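Local coordinates for natterin-like protein (Lethenteron camtschaticum, PDB 6IUL) that is a cytotoxic immune protein of the lamprey that probably binds cell-surface glycans through a jacalin-like lectin domain and forms pores in target membranes, at residues A[65-70]-A[100-105]. Sequence-based numbering, arbitrary orientation.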
loop_
_atom_site.group_PDB
_atom_site.type_symbol
_atom_site.label_atom_id
_atom_site.label_comp_id
_atom_site.label_asym_id
_atom_site.label_seq_id
_atom_site.Cartn_x
_atom_site.Cartn_y
_atom_site.Cartn_z
ATOM N N LYS A 65 -29.474 -25.142 10.478
ATOM C CA LYS A 65 -28.647 -24.095 11.068
ATOM C C LYS A 65 -27.500 -23.826 10.142
ATOM O O LYS A 65 -26.931 -24.751 9.524
ATOM C CB LYS A 65 -28.112 -24.516 12.438
ATOM C CG LYS A 65 -29.166 -24.626 13.544
ATOM C CD LYS A 65 -30.247 -23.537 13.441
ATOM C CE LYS A 65 -31.285 -23.620 14.555
ATOM N NZ LYS A 65 -31.048 -22.467 15.453
ATOM N N GLU A 66 -27.114 -22.560 10.048
ATOM C CA GLU A 66 -26.127 -22.162 9.085
ATOM C C GLU A 66 -24.956 -21.425 9.719
ATOM O O GLU A 66 -25.056 -20.967 10.840
ATOM C CB GLU A 66 -26.764 -21.316 7.983
ATOM C CG GLU A 66 -27.505 -20.098 8.428
ATOM C CD GLU A 66 -28.063 -19.294 7.240
ATOM O OE1 GLU A 66 -28.719 -19.905 6.368
ATOM O OE2 GLU A 66 -27.867 -18.053 7.197
ATOM N N PHE A 67 -23.865 -21.317 8.958
ATOM C CA PHE A 67 -22.675 -20.628 9.341
ATOM C C PHE A 67 -22.082 -19.993 8.097
ATOM O O PHE A 67 -21.863 -20.687 7.075
ATOM C CB PHE A 67 -21.641 -21.601 9.937
ATOM C CG PHE A 67 -20.401 -20.904 10.475
ATOM C CD1 PHE A 67 -19.343 -20.601 9.629
ATOM C CD2 PHE A 67 -20.333 -20.499 11.812
ATOM C CE1 PHE A 67 -18.204 -19.951 10.104
ATOM C CE2 PHE A 67 -19.205 -19.844 12.299
ATOM C CZ PHE A 67 -18.133 -19.579 11.451
ATOM N N GLU A 68 -21.806 -18.703 8.173
ATOM C CA GLU A 68 -21.158 -17.992 7.068
ATOM C C GLU A 68 -19.800 -17.482 7.493
ATOM O O GLU A 68 -19.680 -16.839 8.531
ATOM C CB GLU A 68 -22.013 -16.821 6.602
ATOM C CG GLU A 68 -21.407 -16.181 5.354
ATOM C CD GLU A 68 -22.370 -15.286 4.583
ATOM O OE1 GLU A 68 -22.130 -15.014 3.386
ATOM O OE2 GLU A 68 -23.338 -14.833 5.191
ATOM N N PHE A 69 -18.789 -17.786 6.688
ATOM C CA PHE A 69 -17.434 -17.377 6.954
ATOM C C PHE A 69 -17.228 -15.907 6.632
ATOM O O PHE A 69 -17.719 -15.426 5.608
ATOM C CB PHE A 69 -16.441 -18.219 6.120
ATOM C CG PHE A 69 -16.257 -19.609 6.673
ATOM C CD1 PHE A 69 -17.149 -20.598 6.396
ATOM C CD2 PHE A 69 -15.203 -19.898 7.495
ATOM C CE1 PHE A 69 -16.998 -21.888 6.928
ATOM C CE2 PHE A 69 -15.043 -21.167 8.015
ATOM C CZ PHE A 69 -15.955 -22.167 7.730
ATOM N N GLU A 70 -16.485 -15.227 7.494
ATOM C CA GLU A 70 -16.015 -13.858 7.219
ATOM C C GLU A 70 -14.827 -13.950 6.238
ATOM O O GLU A 70 -14.122 -14.984 6.160
ATOM C CB GLU A 70 -15.548 -13.186 8.535
ATOM C CG GLU A 70 -16.632 -13.081 9.631
ATOM C CD GLU A 70 -16.095 -12.722 11.029
ATOM O OE1 GLU A 70 -14.979 -12.180 11.144
ATOM O OE2 GLU A 70 -16.770 -12.979 12.058
ATOM N N ARG A 100 -14.692 -18.784 16.266
ATOM C CA ARG A 100 -16.129 -19.055 16.158
ATOM C C ARG A 100 -16.377 -20.546 15.918
ATOM O O ARG A 100 -15.597 -21.236 15.233
ATOM C CB ARG A 100 -16.741 -18.248 15.052
ATOM C CG ARG A 100 -16.615 -16.738 15.248
ATOM C CD ARG A 100 -16.921 -16.028 13.961
ATOM N NE ARG A 100 -18.287 -16.221 13.578
ATOM C CZ ARG A 100 -18.762 -16.230 12.331
ATOM N NH1 ARG A 100 -17.973 -16.136 11.277
ATOM N NH2 ARG A 100 -20.065 -16.392 12.152
ATOM N N GLU A 101 -17.471 -21.036 16.465
ATOM C CA GLU A 101 -17.741 -22.459 16.515
ATOM C C GLU A 101 -19.059 -22.802 15.815
ATOM O O GLU A 101 -20.031 -22.045 15.878
ATOM C CB GLU A 101 -17.787 -22.932 17.949
ATOM C CG GLU A 101 -17.931 -24.454 18.075
ATOM C CD GLU A 101 -18.036 -24.992 19.538
ATOM O OE1 GLU A 101 -18.987 -25.792 19.814
ATOM O OE2 GLU A 101 -17.147 -24.671 20.392
ATOM N N PHE A 102 -19.072 -23.930 15.099
ATOM C CA PHE A 102 -20.290 -24.422 14.488
ATOM C C PHE A 102 -20.436 -25.900 14.815
ATOM O O PHE A 102 -19.461 -26.668 14.635
ATOM C CB PHE A 102 -20.270 -24.240 12.958
ATOM C CG PHE A 102 -21.505 -24.791 12.283
ATOM C CD1 PHE A 102 -22.752 -24.110 12.375
ATOM C CD2 PHE A 102 -21.460 -26.000 11.632
ATOM C CE1 PHE A 102 -23.875 -24.616 11.757
ATOM C CE2 PHE A 102 -22.602 -26.542 11.038
ATOM C CZ PHE A 102 -23.793 -25.858 11.080
ATOM N N PHE A 103 -21.621 -26.294 15.291
ATOM C CA PHE A 103 -21.818 -27.655 15.785
ATOM C C PHE A 103 -23.218 -28.117 15.449
ATOM O O PHE A 103 -24.178 -27.533 15.918
ATOM C CB PHE A 103 -21.638 -27.697 17.311
ATOM C CG PHE A 103 -21.562 -29.107 17.900
ATOM C CD1 PHE A 103 -21.210 -30.212 17.122
ATOM C CD2 PHE A 103 -21.783 -29.315 19.249
ATOM C CE1 PHE A 103 -21.135 -31.464 17.662
ATOM C CE2 PHE A 103 -21.678 -30.585 19.821
ATOM C CZ PHE A 103 -21.349 -31.658 19.030
ATOM N N ALA A 104 -23.328 -29.123 14.594
ATOM C CA ALA A 104 -24.616 -29.651 14.231
ATOM C C ALA A 104 -24.600 -31.181 14.397
ATOM O O ALA A 104 -23.734 -31.856 13.835
ATOM C CB ALA A 104 -24.939 -29.250 12.802
ATOM N N LYS A 105 -25.549 -31.703 15.166
ATOM C CA LYS A 105 -25.596 -33.122 15.502
ATOM C C LYS A 105 -27.029 -33.698 15.541
ATOM O O LYS A 105 -27.998 -32.975 15.796
ATOM C CB LYS A 105 -24.931 -33.339 16.871
ATOM C CG LYS A 105 -25.646 -32.634 17.998
ATOM C CD LYS A 105 -25.148 -33.002 19.379
ATOM C CE LYS A 105 -25.715 -31.983 20.385
ATOM N NZ LYS A 105 -25.891 -32.572 21.731
HETATM O O HOH W 1 -22.229 -17.275 10.679
HETATM O O HOH W 2 -21.142 -14.464 9.754
#
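Phe67 packs against Phe102 and under the Arg100 guanidinium in a side-chain contact between the outermost strands of two different four-stranded sheets, 65-68 and 101-105, which face each other in the jacalin-like lectin domain. The strands run roughly antiparallel (155°) with axes 8.2 Å apart, and side chains rather than strand-to-strand backbone pairing fill the gap. The two phenylalanines lie alongside one another, pointing opposite ways: Phe67 CB rests on Phe102 CD1 at 3.7 Å, while Phe102 CB lies near Phe67 CD2. Both phenylalanines have CG anti to the backbone N, which carries each ring across to the facing strand; the edge of Phe102 ends at Lys65 O, 3.7 Å from its CZ. Each sheet has the strand order 3-2-1-4 of a Greek key, as in the beta-prism of jacalin-related lectins, and the two aromatic rings fill the seam between neighbouring sheets. Phe94 of strand 89-96 continues the cluster, meeting Phe67 edge-to-face and also touching the rings of Phe102 and Phe69. Toward the surface, Arg100 bends at chi3 (65°) and lays its guanidinium over Phe67, with Phe67 CZ over the centre of one guanidinium face, 3.5 Å from Arg100 CZ. From there Arg100 NH1 gives a weak hydrogen bond to Glu68 O (3.3 Å), which lies at the guanidinium edge. Water 1 accepts from Glu68 N at 2.9 Å and, weakly, from Arg100 NH2; water 2 donates to Glu68 O and weakly accepts from the same NH2. Glu70 OE2 stands 3.5 Å from Arg100 NH1, off the guanidinium plane with no N-H aimed at it, so the salt bridge is electrostatic. Arg100 NH1 has a further salt bridge to Glu73, and Glu70 OE1 pairs with Arg98.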